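Putative sugar binding protein (Bacteroides vulgatus ATCC 8482, PDB 3KEZ) probably binds sugars or related nutrients at the bacterial outer membrane as a calcium-carrying member of the SusD family. Local coordinates at residues G135-K140 against Y431-H436; N383-R388 against I403-T408; M125-L130 against L146-V151; E214-A219 against L342-A347. One frame throughout, in Å; residues are numbered along the deposited sequence.

Interaction 1 (G135-K140 against Y431-H436). With PO4 (phosphate ion), chain D; EDO (1,2-ethanediol), chain E; EDO (1,2-ethanediol), chain I.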
loop_
_atom_site.group_PDB
_atom_site.type_symbol
_atom_site.label_atom_id
_atom_site.label_comp_id
_atom_site.label_asym_id
_atom_site.label_seq_id
_atom_site.Cartn_x
_atom_site.Cartn_y
_atom_site.Cartn_z
ATOM N N GLY A 135 12.800 8.323 1.151
ATOM C CA GLY A 135 14.104 7.881 0.639
ATOM C C GLY A 135 14.048 7.332 -0.774
ATOM O O GLY A 135 13.069 6.701 -1.174
ATOM N N TYR A 136 15.106 7.585 -1.549
ATOM C CA TYR A 136 15.214 7.035 -2.896
ATOM C C TYR A 136 15.098 5.503 -2.900
ATOM O O TYR A 136 15.519 4.835 -1.959
ATOM C CB TYR A 136 16.526 7.483 -3.561
ATOM C CG TYR A 136 16.501 8.921 -3.925
ATOM C CD1 TYR A 136 15.581 9.402 -4.824
ATOM C CD2 TYR A 136 17.408 9.801 -3.398
ATOM C CE1 TYR A 136 15.547 10.760 -5.183
ATOM C CE2 TYR A 136 17.381 11.142 -3.746
ATOM C CZ TYR A 136 16.448 11.613 -4.626
ATOM O OH TYR A 136 16.433 12.947 -4.971
ATOM N N PRO A 137 14.494 4.939 -3.957
ATOM C CA PRO A 137 14.321 3.475 -4.064
ATOM C C PRO A 137 15.626 2.729 -3.915
ATOM O O PRO A 137 16.668 3.168 -4.430
ATOM C CB PRO A 137 13.788 3.283 -5.486
ATOM C CG PRO A 137 14.093 4.549 -6.189
ATOM C CD PRO A 137 14.101 5.625 -5.189
ATOM N N TYR A 138 15.543 1.593 -3.250
ATOM C CA TYR A 138 16.676 0.743 -2.939
ATOM C C TYR A 138 17.571 0.525 -4.157
ATOM O O TYR A 138 18.779 0.789 -4.099
ATOM C CB TYR A 138 16.185 -0.601 -2.402
ATOM C CG TYR A 138 17.329 -1.472 -1.976
ATOM C CD1 TYR A 138 17.978 -2.286 -2.900
ATOM C CD2 TYR A 138 17.815 -1.441 -0.654
ATOM C CE1 TYR A 138 19.045 -3.057 -2.535
ATOM C CE2 TYR A 138 18.894 -2.208 -0.291
ATOM C CZ TYR A 138 19.509 -3.006 -1.246
ATOM O OH TYR A 138 20.589 -3.768 -0.936
ATOM N N LEU A 139 16.970 0.088 -5.274
ATOM C CA LEU A 139 17.751 -0.292 -6.440
ATOM C C LEU A 139 18.431 0.857 -7.183
ATOM O O LEU A 139 19.271 0.611 -8.040
ATOM C CB LEU A 139 16.913 -1.121 -7.404
ATOM C CG LEU A 139 16.535 -2.451 -6.841
ATOM C CD1 LEU A 139 15.485 -3.022 -7.761
ATOM C CD2 LEU A 139 17.855 -3.349 -6.742
ATOM N N LYS A 140 18.123 2.096 -6.840
ATOM C CA LYS A 140 18.893 3.235 -7.373
ATOM C C LYS A 140 20.395 3.113 -7.047
ATOM O O LYS A 140 21.257 3.361 -7.902
ATOM C CB LYS A 140 18.356 4.567 -6.836
ATOM C CG LYS A 140 19.031 5.814 -7.415
ATOM C CD LYS A 140 18.377 7.114 -6.948
ATOM C CE LYS A 140 18.999 8.380 -7.522
ATOM N NZ LYS A 140 18.544 9.603 -6.787
ATOM N N TYR A 431 9.441 11.756 -15.293
ATOM C CA TYR A 431 10.435 11.772 -14.199
ATOM C C TYR A 431 10.786 10.332 -13.758
ATOM O O TYR A 431 10.011 9.392 -13.939
ATOM C CB TYR A 431 9.919 12.601 -13.011
ATOM C CG TYR A 431 8.450 12.355 -12.694
ATOM C CD1 TYR A 431 7.451 13.119 -13.305
ATOM C CD2 TYR A 431 8.061 11.346 -11.805
ATOM C CE1 TYR A 431 6.078 12.876 -13.040
ATOM C CE2 TYR A 431 6.726 11.091 -11.536
ATOM C CZ TYR A 431 5.719 11.863 -12.174
ATOM O OH TYR A 431 4.367 11.629 -11.911
ATOM N N ASP A 432 11.963 10.200 -13.176
ATOM C CA ASP A 432 12.518 8.932 -12.774
ATOM C C ASP A 432 13.095 9.103 -11.378
ATOM O O ASP A 432 12.839 10.102 -10.757
ATOM C CB ASP A 432 13.574 8.473 -13.780
ATOM C CG ASP A 432 14.696 9.482 -13.982
ATOM O OD1 ASP A 432 15.057 10.276 -13.055
ATOM O OD2 ASP A 432 15.245 9.474 -15.099
ATOM N N TRP A 433 13.899 8.150 -10.907
ATOM C CA TRP A 433 14.441 8.206 -9.548
ATOM C C TRP A 433 15.489 9.298 -9.308
ATOM O O TRP A 433 15.999 9.420 -8.189
ATOM C CB TRP A 433 14.924 6.822 -9.096
ATOM C CG TRP A 433 16.067 6.197 -9.903
ATOM C CD1 TRP A 433 17.038 6.840 -10.632
ATOM C CD2 TRP A 433 16.368 4.806 -9.980
ATOM N NE1 TRP A 433 17.905 5.922 -11.193
ATOM C CE2 TRP A 433 17.503 4.663 -10.807
ATOM C CE3 TRP A 433 15.765 3.659 -9.453
ATOM C CZ2 TRP A 433 18.048 3.428 -11.091
ATOM C CZ3 TRP A 433 16.314 2.438 -9.725
ATOM C CH2 TRP A 433 17.431 2.321 -10.539
ATOM N N ASN A 434 15.756 10.122 -10.328
ATOM C CA ASN A 434 16.609 11.279 -10.151
ATOM C C ASN A 434 15.794 12.510 -9.824
ATOM O O ASN A 434 16.369 13.529 -9.532
ATOM C CB ASN A 434 17.488 11.521 -11.380
ATOM C CG ASN A 434 18.445 10.377 -11.630
ATOM O OD1 ASN A 434 19.283 10.097 -10.789
ATOM N ND2 ASN A 434 18.296 9.685 -12.765
ATOM N N PHE A 435 14.465 12.429 -9.909
ATOM C CA PHE A 435 13.624 13.611 -9.664
ATOM C C PHE A 435 13.494 13.768 -8.142
ATOM O O PHE A 435 13.026 12.855 -7.462
ATOM C CB PHE A 435 12.265 13.387 -10.311
ATOM C CG PHE A 435 11.257 14.474 -10.086
ATOM C CD1 PHE A 435 11.603 15.813 -10.151
ATOM C CD2 PHE A 435 9.927 14.126 -9.876
ATOM C CE1 PHE A 435 10.629 16.799 -9.981
ATOM C CE2 PHE A 435 8.953 15.095 -9.714
ATOM C CZ PHE A 435 9.300 16.428 -9.783
ATOM N N HIS A 436 13.907 14.914 -7.615
ATOM C CA HIS A 436 14.045 15.059 -6.169
ATOM C C HIS A 436 12.718 15.104 -5.484
ATOM O O HIS A 436 12.628 14.793 -4.296
ATOM C CB HIS A 436 14.889 16.258 -5.805
ATOM C CG HIS A 436 14.184 17.582 -5.921
ATOM N ND1 HIS A 436 13.983 18.212 -7.130
ATOM C CD2 HIS A 436 13.698 18.425 -4.973
ATOM C CE1 HIS A 436 13.389 19.380 -6.928
ATOM N NE2 HIS A 436 13.201 19.535 -5.627
HETATM P P PO4 D . 15.919 17.160 -10.269
HETATM O O1 PO4 D . 17.145 17.554 -9.508
HETATM O O2 PO4 D . 15.458 18.222 -11.230
HETATM O O3 PO4 D . 16.229 15.917 -11.091
HETATM O O4 PO4 D . 14.843 16.927 -9.246
HETATM C C1 EDO E . 18.537 11.238 -0.165
HETATM O O1 EDO E . 19.724 10.610 0.346
HETATM C C2 EDO E . 17.234 10.517 0.210
HETATM O O2 EDO E . 17.190 9.098 -0.058
HETATM C C1 EDO I . 18.212 11.155 -15.713
HETATM O O1 EDO I . 16.954 11.476 -15.118
HETATM C C2 EDO I . 18.086 11.383 -17.206
HETATM O O2 EDO I . 17.994 12.784 -17.438
HETATM O O HOH W 1 14.704 14.804 -2.658
HETATM O O HOH W 2 19.887 11.306 -8.401
#
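Lys140 lies across the indole of Trp433 and ends on the carbonyl oxygen of the same residue. Its CA sits over the six-membered ring, 3.5 Å from the centroid and only 10° off the normal, a CH-pi contact. CB follows beside CD2 and CE3, 3.7 Å from Trp433 CD2, and CG stays above the five-membered ring near CD2 and CG. CD, still close to CG and CD1 of the indole, also comes 3.5 Å from Trp433 O, while CE runs between that oxygen and Asn434 OD1. NZ then donates to Trp433 O at 2.9 Å, with a C=O...N angle of 143°; a water that it also holds donates to Asn434 OD1. The extended chain of Lys140, its CG anti to the backbone N (chi1 -176°), carries NZ this far. There NZ also lies 3.3 Å above the plane of the Tyr136 ring, over its centre. Pro137 CG adds an apolar touch at Trp433 CE3. Beyond, Tyr136 OH reaches His436 CA (3.4 Å), and a phosphate, probably from the crystallisation liquor, takes hydrogen bonds from His436 N and ND1 at one oxygen. An Asx turn at Asp432 shapes the bend bearing Trp433. The contact lies at the surface: it joins short helix 138-141, just after helix 109-134, to the loop following strand 430-431, while Ile403 of helix 398-403 packs against both Pro137 and Trp433.

Interaction 2 (N383-R388 against I403-T408)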
loop_
_atom_site.group_PDB
_atom_site.type_symbol
_atom_site.label_atom_id
_atom_site.label_comp_id
_atom_site.label_asym_id
_atom_site.label_seq_id
_atom_site.Cartn_x
_atom_site.Cartn_y
_atom_site.Cartn_z
ATOM N N ASN A 383 5.343 -6.373 -19.212
ATOM C CA ASN A 383 4.080 -7.119 -19.350
ATOM C C ASN A 383 3.422 -7.279 -17.979
ATOM O O ASN A 383 2.221 -7.064 -17.825
ATOM C CB ASN A 383 4.298 -8.549 -19.884
ATOM C CG ASN A 383 4.746 -8.630 -21.342
ATOM O OD1 ASN A 383 5.211 -9.693 -21.753
ATOM N ND2 ASN A 383 4.558 -7.589 -22.137
ATOM N N VAL A 384 4.225 -7.671 -16.984
ATOM C CA VAL A 384 3.719 -7.881 -15.648
ATOM C C VAL A 384 3.244 -6.580 -14.991
ATOM O O VAL A 384 2.131 -6.522 -14.435
ATOM C CB VAL A 384 4.699 -8.655 -14.749
ATOM C CG1 VAL A 384 4.164 -8.713 -13.333
ATOM C CG2 VAL A 384 4.917 -10.071 -15.282
ATOM N N LEU A 385 4.047 -5.539 -15.096
ATOM C CA LEU A 385 3.666 -4.219 -14.576
ATOM C C LEU A 385 2.426 -3.593 -15.284
ATOM O O LEU A 385 1.618 -2.902 -14.653
ATOM C CB LEU A 385 4.854 -3.284 -14.628
ATOM C CG LEU A 385 6.080 -3.629 -13.763
ATOM C CD1 LEU A 385 7.184 -2.610 -13.925
ATOM C CD2 LEU A 385 5.697 -3.834 -12.261
ATOM N N ASP A 386 2.280 -3.850 -16.574
ATOM C CA ASP A 386 1.082 -3.466 -17.288
ATOM C C ASP A 386 -0.192 -4.169 -16.830
ATOM O O ASP A 386 -1.224 -3.541 -16.772
ATOM C CB ASP A 386 1.253 -3.601 -18.790
ATOM C CG ASP A 386 2.019 -2.416 -19.381
ATOM O OD1 ASP A 386 2.306 -1.442 -18.640
ATOM O OD2 ASP A 386 2.404 -2.515 -20.556
ATOM N N GLU A 387 -0.113 -5.459 -16.481
ATOM C CA GLU A 387 -1.212 -6.093 -15.774
ATOM C C GLU A 387 -1.410 -5.526 -14.346
ATOM O O GLU A 387 -2.544 -5.229 -13.932
ATOM C CB GLU A 387 -1.019 -7.597 -15.726
ATOM C CG GLU A 387 -2.276 -8.395 -15.321
ATOM C CD GLU A 387 -3.431 -8.250 -16.290
ATOM O OE1 GLU A 387 -3.198 -8.012 -17.493
ATOM O OE2 GLU A 387 -4.588 -8.389 -15.847
ATOM N N ARG A 388 -0.325 -5.368 -13.601
ATOM C CA ARG A 388 -0.397 -4.886 -12.218
ATOM C C ARG A 388 -1.095 -3.500 -12.131
ATOM O O ARG A 388 -1.902 -3.259 -11.241
ATOM C CB ARG A 388 1.021 -4.810 -11.631
ATOM C CG ARG A 388 1.133 -4.462 -10.156
ATOM C CD ARG A 388 2.573 -4.066 -9.776
ATOM N NE ARG A 388 2.711 -3.883 -8.343
ATOM C CZ ARG A 388 2.743 -4.894 -7.452
ATOM N NH1 ARG A 388 2.677 -6.169 -7.828
ATOM N NH2 ARG A 388 2.824 -4.616 -6.161
ATOM N N ILE A 403 9.064 3.574 -10.557
ATOM C CA ILE A 403 10.277 4.236 -10.098
ATOM C C ILE A 403 11.275 3.194 -9.544
ATOM O O ILE A 403 12.475 3.298 -9.789
ATOM C CB ILE A 403 9.974 5.334 -9.055
ATOM C CG1 ILE A 403 9.265 6.543 -9.692
ATOM C CG2 ILE A 403 11.271 5.767 -8.331
ATOM C CD1 ILE A 403 10.082 7.323 -10.804
ATOM N N ARG A 404 10.766 2.176 -8.849
ATOM C CA ARG A 404 11.619 1.194 -8.173
ATOM C C ARG A 404 12.402 0.356 -9.149
ATOM O O ARG A 404 13.435 -0.255 -8.810
ATOM C CB ARG A 404 10.779 0.293 -7.259
ATOM C CG ARG A 404 9.907 -0.766 -7.942
ATOM C CD ARG A 404 9.060 -1.464 -6.873
ATOM N NE ARG A 404 7.930 -2.218 -7.412
ATOM C CZ ARG A 404 7.998 -3.421 -7.993
ATOM N NH1 ARG A 404 9.158 -4.001 -8.255
ATOM N NH2 ARG A 404 6.883 -3.976 -8.445
ATOM N N ASN A 405 11.857 0.261 -10.360
ATOM C CA ASN A 405 12.463 -0.507 -11.421
ATOM C C ASN A 405 13.358 0.311 -12.339
ATOM O O ASN A 405 13.762 -0.171 -13.414
ATOM C CB ASN A 405 11.353 -1.239 -12.196
ATOM C CG ASN A 405 10.798 -2.388 -11.424
ATOM O OD1 ASN A 405 11.539 -3.301 -11.058
ATOM N ND2 ASN A 405 9.501 -2.370 -11.167
ATOM N N GLY A 406 13.700 1.524 -11.932
ATOM C CA GLY A 406 14.500 2.411 -12.776
ATOM C C GLY A 406 13.830 2.813 -14.077
ATOM O O GLY A 406 14.490 3.145 -15.080
HETATM N N MSE A 407 12.504 2.815 -14.055
HETATM C CA MSE A 407 11.753 3.241 -15.182
HETATM C C MSE A 407 11.340 4.697 -15.004
HETATM O O MSE A 407 11.384 5.237 -13.895
HETATM C CB MSE A 407 10.559 2.322 -15.391
HETATM C CG MSE A 407 10.955 0.912 -15.756
HETATM SE SE MSE A 407 9.425 -0.239 -15.659
HETATM C CE MSE A 407 10.161 -1.838 -16.312
ATOM N N THR A 408 10.990 5.346 -16.111
ATOM C CA THR A 408 10.573 6.748 -16.102
ATOM C C THR A 408 9.039 6.805 -16.066
ATOM O O THR A 408 8.381 6.223 -16.923
ATOM C CB THR A 408 11.093 7.482 -17.347
ATOM O OG1 THR A 408 12.516 7.274 -17.460
ATOM C CG2 THR A 408 10.786 9.005 -17.318
#
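Leu385 of helix 381-392 packs against the Schellman motif that ends helix 398-403, where Gly406, at positive phi, is the C-prime residue. The two branches of the leucine divide the work. CD1 meets Met407, a selenomethionine, tip to tip at 3.7 Å from SE, and also lies 3.6 Å from Asn405 ND2, an amide nitrogen that donates to the carbonyl oxygen of Asp401. CD2 turns to the other neighbour and comes within 4.0 Å of Arg404 NH2. One helical turn further on, Arg388 extends from CG to NE with CG anti to its backbone N (chi1 -174°), and brings its guanidinium beside that of Arg404. The two planes stand 83° apart: Arg404 NH2 lies over the rim of one Arg388 face, 4.2 Å from Arg388 NE. The arginines share a counter-ion, since Asp401 receives Arg388 NE on OD2 and Arg404 NE on OD1. Each has a further carboxylate too, Glu339 for Arg388 and Glu346 for Arg404, both on helix 337-350. The closeness of the cations therefore probably costs little: in this buried setting the three acids should balance their charge, and together they tie helices 337-350, 381-392 and 398-403 to one another beside the apolar leucine contact.

Interaction 3 (M125-L130 against L146-V151). With EDO (1,2-ethanediol), chain E.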
loop_
_atom_site.group_PDB
_atom_site.type_symbol
_atom_site.label_atom_id
_atom_site.label_comp_id
_atom_site.label_asym_id
_atom_site.label_seq_id
_atom_site.Cartn_x
_atom_site.Cartn_y
_atom_site.Cartn_z
HETATM N N MSE A 125 5.740 -2.731 8.055
HETATM C CA MSE A 125 4.911 -1.959 7.151
HETATM C C MSE A 125 5.150 -0.482 7.313
HETATM O O MSE A 125 5.319 0.250 6.321
HETATM C CB MSE A 125 3.431 -2.276 7.375
HETATM C CG MSE A 125 2.508 -1.537 6.449
HETATM SE SE MSE A 125 0.660 -1.866 7.011
HETATM C CE MSE A 125 0.662 -3.821 6.961
ATOM N N ALA A 126 5.117 -0.022 8.550
ATOM C CA ALA A 126 5.206 1.429 8.793
ATOM C C ALA A 126 6.592 1.960 8.398
ATOM O O ALA A 126 6.699 3.039 7.783
ATOM C CB ALA A 126 4.878 1.761 10.257
ATOM N N LEU A 127 7.653 1.217 8.742
ATOM C CA LEU A 127 8.999 1.653 8.382
ATOM C C LEU A 127 9.187 1.552 6.851
ATOM O O LEU A 127 9.822 2.416 6.258
ATOM C CB LEU A 127 10.099 0.892 9.133
ATOM C CG LEU A 127 11.589 1.247 8.850
ATOM C CD1 LEU A 127 11.820 2.720 9.060
ATOM C CD2 LEU A 127 12.502 0.382 9.754
ATOM N N PHE A 128 8.586 0.551 6.212
ATOM C CA PHE A 128 8.624 0.454 4.734
ATOM C C PHE A 128 7.975 1.694 4.099
ATOM O O PHE A 128 8.548 2.303 3.183
ATOM C CB PHE A 128 7.968 -0.844 4.254
ATOM C CG PHE A 128 7.929 -1.005 2.748
ATOM C CD1 PHE A 128 9.089 -1.065 2.002
ATOM C CD2 PHE A 128 6.708 -1.160 2.077
ATOM C CE1 PHE A 128 9.038 -1.283 0.618
ATOM C CE2 PHE A 128 6.663 -1.341 0.724
ATOM C CZ PHE A 128 7.813 -1.435 -0.004
ATOM N N ASP A 129 6.815 2.108 4.610
ATOM C CA ASP A 129 6.171 3.294 4.073
ATOM C C ASP A 129 7.019 4.543 4.291
ATOM O O ASP A 129 7.165 5.362 3.381
ATOM C CB ASP A 129 4.730 3.456 4.606
ATOM C CG ASP A 129 3.714 2.741 3.750
ATOM O OD1 ASP A 129 3.829 2.897 2.519
ATOM O OD2 ASP A 129 2.828 2.006 4.278
ATOM N N LEU A 130 7.600 4.704 5.474
ATOM C CA LEU A 130 8.461 5.863 5.694
ATOM C C LEU A 130 9.635 5.809 4.697
ATOM O O LEU A 130 10.011 6.811 4.134
ATOM C CB LEU A 130 8.993 5.945 7.139
ATOM C CG LEU A 130 8.064 6.449 8.256
ATOM C CD1 LEU A 130 8.630 6.059 9.622
ATOM C CD2 LEU A 130 7.893 7.948 8.181
ATOM N N LEU A 146 19.827 8.047 1.986
ATOM C CA LEU A 146 19.219 8.179 3.301
ATOM C C LEU A 146 17.759 7.684 3.277
ATOM O O LEU A 146 16.981 8.077 2.403
ATOM C CB LEU A 146 19.256 9.636 3.717
ATOM C CG LEU A 146 20.635 10.243 3.964
ATOM C CD1 LEU A 146 20.470 11.718 4.275
ATOM C CD2 LEU A 146 21.341 9.557 5.119
ATOM N N GLY A 147 17.433 6.785 4.205
ATOM C CA GLY A 147 16.066 6.439 4.520
ATOM C C GLY A 147 15.550 7.379 5.610
ATOM O O GLY A 147 15.551 8.609 5.428
ATOM N N VAL A 148 15.145 6.792 6.733
ATOM C CA VAL A 148 14.653 7.537 7.903
ATOM C C VAL A 148 15.294 6.952 9.164
ATOM O O VAL A 148 15.945 5.913 9.096
ATOM C CB VAL A 148 13.138 7.448 8.005
ATOM C CG1 VAL A 148 12.475 8.046 6.745
ATOM C CG2 VAL A 148 12.719 5.974 8.215
ATOM N N PRO A 149 15.110 7.599 10.330
ATOM C CA PRO A 149 15.588 6.970 11.544
ATOM C C PRO A 149 14.877 5.686 11.908
ATOM O O PRO A 149 13.652 5.638 11.939
ATOM C CB PRO A 149 15.295 8.027 12.634
ATOM C CG PRO A 149 15.306 9.329 11.893
ATOM C CD PRO A 149 14.660 8.982 10.575
ATOM N N ILE A 150 15.666 4.676 12.235
ATOM C CA ILE A 150 15.180 3.403 12.757
ATOM C C ILE A 150 15.042 3.639 14.263
ATOM O O ILE A 150 16.036 3.869 14.955
ATOM C CB ILE A 150 16.201 2.287 12.475
ATOM C CG1 ILE A 150 16.309 2.056 10.943
ATOM C CG2 ILE A 150 15.829 0.981 13.231
ATOM C CD1 ILE A 150 17.595 1.307 10.501
ATOM N N VAL A 151 13.815 3.569 14.740
ATOM C CA VAL A 151 13.475 3.778 16.134
ATOM C C VAL A 151 12.879 2.493 16.647
ATOM O O VAL A 151 11.817 2.078 16.203
ATOM C CB VAL A 151 12.442 4.910 16.252
ATOM C CG1 VAL A 151 12.014 5.090 17.716
ATOM C CG2 VAL A 151 13.012 6.208 15.662
HETATM C C1 EDO E . 18.537 11.238 -0.165
HETATM O O1 EDO E . 19.724 10.610 0.346
HETATM C C2 EDO E . 17.234 10.517 0.210
HETATM O O2 EDO E . 17.190 9.098 -0.058
#
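Leu127 is the first residue of helical segment 125-130 to meet the chain at 146-151, and both its methyls take part. CD1 presses on Val148 CG2 at 3.5 Å, closer than usual for two carbons, the two side chains running alongside one another with opposed directions. CD2 makes a looser touch, 4.3 Å from Ile150 CG1. With CG anti to the backbone N (chi1 180°), the leucine can reach out to both residues, although its CB does not point straight at them. Helix 109-134, which carries these residues, belongs to the helical scaffold of a SusD-family protein, related to tetratricopeptide repeats; the extended loop that it packs against lies between helix 138-141 and helix 166-183, whose Glu172 touches both Leu127 and Ile150. One turn after Leu127 comes Leu130. Its CB lies 3.9 Å from Val148 CG2, and its carbonyl oxygen is 3.8 Å from Val148 CG1, so one valine methyl lies against both leucines and the other against the Leu130 carbonyl. Tyr86 of helix 80-96 packs against both Leu130 and Val148, and its hydroxyl is hydrogen-bonded to Pro149 O. Backbone hydrogen bonds join Val148 and Gly147 to Asn164, whose side chain also accepts from Ile150 N.

Interaction 4 (E214-A219 against L342-A347); sequences EALTMA and LNAAEA
Asn343 is the flat group at this helix contact, and its carboxamide is spent elsewhere: OD1 is hydrogen-bonded to Arg388 NH1, while ND2 is hydrogen-bonded to Ser203 OG and Glu339 OE2. Against segment 214-219 it places CB, 4.0 Å from Ala219 CB. The rest is made by small side chains and one leucine. Ala219 CB fits against the neighbouring backbone, 3.5 Å from Ala344 N and 3.8 Å from Ala344 CB. Ala215, one turn earlier, faces Ala347 methyl to methyl, CB to CB at 4.0 Å. Between them Leu216 lies along the side of the interface. Its CB touches Ala347 CB at 3.6 Å, and CG, anti to the backbone N (chi1 -178°), sends CD1 out to Ala344, where it rests 3.4 Å from the carbonyl oxygen. With alanines at the crossing, the segments of helices 212-229 and 337-350 approach closely: their axes pass 8.2 Å apart, running roughly antiparallel at 147°, and the CA atoms of Leu216 and Ala344 are 5.0 Å from each other. Helix 195-209 adjoins the same seam, Leu207 touching Ala215 and Asn343. No hydrogen bond spans the two segments. Their cohesion is consequently a matter of shape and buried apolar surface, in keeping with tight alanine packing between helices, while the polar end of Asn343 links helix 337-350 to other parts of the fold.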
loop_
_atom_site.group_PDB
_atom_site.type_symbol
_atom_site.label_atom_id
_atom_site.label_comp_id
_atom_site.label_asym_id
_atom_site.label_seq_id
_atom_site.Cartn_x
_atom_site.Cartn_y
_atom_site.Cartn_z
ATOM N N GLU A 214 13.614 -14.651 -3.038
ATOM C CA GLU A 214 12.925 -14.521 -1.771
ATOM C C GLU A 214 11.516 -13.915 -2.010
ATOM O O GLU A 214 10.534 -14.347 -1.380
ATOM C CB GLU A 214 13.756 -13.621 -0.836
ATOM C CG GLU A 214 15.109 -14.229 -0.413
ATOM C CD GLU A 214 16.286 -13.993 -1.397
ATOM O OE1 GLU A 214 16.125 -13.455 -2.538
ATOM O OE2 GLU A 214 17.418 -14.387 -1.021
ATOM N N ALA A 215 11.409 -12.931 -2.907
ATOM C CA ALA A 215 10.098 -12.419 -3.295
ATOM C C ALA A 215 9.196 -13.591 -3.769
ATOM O O ALA A 215 8.046 -13.706 -3.357
ATOM C CB ALA A 215 10.199 -11.408 -4.372
ATOM N N LEU A 216 9.742 -14.450 -4.629
ATOM C CA LEU A 216 8.960 -15.518 -5.237
ATOM C C LEU A 216 8.501 -16.523 -4.223
ATOM O O LEU A 216 7.316 -16.913 -4.202
ATOM C CB LEU A 216 9.761 -16.242 -6.294
ATOM C CG LEU A 216 9.009 -17.364 -7.027
ATOM C CD1 LEU A 216 7.781 -16.837 -7.780
ATOM C CD2 LEU A 216 9.972 -18.048 -8.026
ATOM N N THR A 217 9.419 -16.936 -3.350
ATOM C CA THR A 217 9.075 -17.897 -2.306
ATOM C C THR A 217 7.974 -17.372 -1.424
ATOM O O THR A 217 7.013 -18.110 -1.099
ATOM C CB THR A 217 10.285 -18.284 -1.453
ATOM O OG1 THR A 217 11.235 -18.871 -2.330
ATOM C CG2 THR A 217 9.899 -19.307 -0.299
HETATM N N MSE A 218 8.098 -16.121 -1.014
HETATM C CA MSE A 218 7.093 -15.575 -0.079
HETATM C C MSE A 218 5.715 -15.398 -0.773
HETATM O O MSE A 218 4.680 -15.670 -0.145
HETATM C CB MSE A 218 7.527 -14.249 0.553
HETATM C CG MSE A 218 8.545 -14.348 1.641
HETATM SE SE MSE A 218 7.811 -15.237 3.218
HETATM C CE MSE A 218 9.509 -15.625 4.039
ATOM N N ALA A 219 5.700 -14.932 -2.031
ATOM C CA ALA A 219 4.422 -14.766 -2.762
ATOM C C ALA A 219 3.731 -16.103 -2.986
ATOM O O ALA A 219 2.505 -16.248 -2.739
ATOM C CB ALA A 219 4.636 -14.018 -4.075
ATOM N N LEU A 342 0.498 -11.237 -8.560
ATOM C CA LEU A 342 1.323 -10.323 -9.358
ATOM C C LEU A 342 2.770 -10.254 -8.883
ATOM O O LEU A 342 3.702 -10.128 -9.707
ATOM C CB LEU A 342 0.708 -8.923 -9.394
ATOM C CG LEU A 342 -0.662 -8.818 -10.088
ATOM C CD1 LEU A 342 -1.471 -7.651 -9.506
ATOM C CD2 LEU A 342 -0.445 -8.732 -11.648
ATOM N N ASN A 343 2.977 -10.316 -7.571
ATOM C CA ASN A 343 4.336 -10.419 -7.033
ATOM C C ASN A 343 5.034 -11.705 -7.466
ATOM O O ASN A 343 6.173 -11.647 -7.899
ATOM C CB ASN A 343 4.303 -10.276 -5.502
ATOM C CG ASN A 343 3.885 -8.878 -5.058
ATOM O OD1 ASN A 343 3.703 -7.957 -5.895
ATOM N ND2 ASN A 343 3.738 -8.697 -3.729
ATOM N N ALA A 344 4.346 -12.857 -7.403
ATOM C CA ALA A 344 4.908 -14.120 -7.868
ATOM C C ALA A 344 5.222 -14.076 -9.357
ATOM O O ALA A 344 6.278 -14.531 -9.772
ATOM C CB ALA A 344 3.975 -15.304 -7.554
ATOM N N ALA A 345 4.350 -13.432 -10.142
ATOM C CA ALA A 345 4.565 -13.306 -11.582
ATOM C C ALA A 345 5.815 -12.501 -11.895
ATOM O O ALA A 345 6.655 -12.935 -12.688
ATOM C CB ALA A 345 3.358 -12.705 -12.262
ATOM N N GLU A 346 5.951 -11.361 -11.238
ATOM C CA GLU A 346 7.121 -10.512 -11.399
ATOM C C GLU A 346 8.424 -11.233 -11.002
ATOM O O GLU A 346 9.384 -11.276 -11.774
ATOM C CB GLU A 346 6.960 -9.197 -10.629
ATOM C CG GLU A 346 8.155 -8.271 -10.793
ATOM C CD GLU A 346 8.021 -6.915 -10.066
ATOM O OE1 GLU A 346 6.902 -6.426 -9.810
ATOM O OE2 GLU A 346 9.077 -6.329 -9.755
ATOM N N ALA A 347 8.418 -11.859 -9.830
ATOM C CA ALA A 347 9.597 -12.577 -9.340
ATOM C C ALA A 347 9.944 -13.772 -10.243
ATOM O O ALA A 347 11.116 -14.072 -10.429
ATOM C CB ALA A 347 9.386 -13.042 -7.894
#

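Along the chain, interaction 3 interlocks with interaction 1, because 135-140 falls between 125-130 and 146-151; interaction 4 and then interaction 2 follow before 431-436 returns to close interaction 1, so distant regions of the sequence meet there. Interactions 1 and 2 lie 14 Å apart between centres and touch, Trp433 also packing on Gly406 N. Interactions 2 and 4, 15 Å apart, share a polar region where helix 337-350 meets helix 381-392. Interactions 1 and 3 are 16 Å apart, on successive helices 109-134 and 138-141; both also touch one ethanediol, probably from the crystallisation liquor. All four lie away from the calcium site and join helices and loops of a largely helical SusD-family chain.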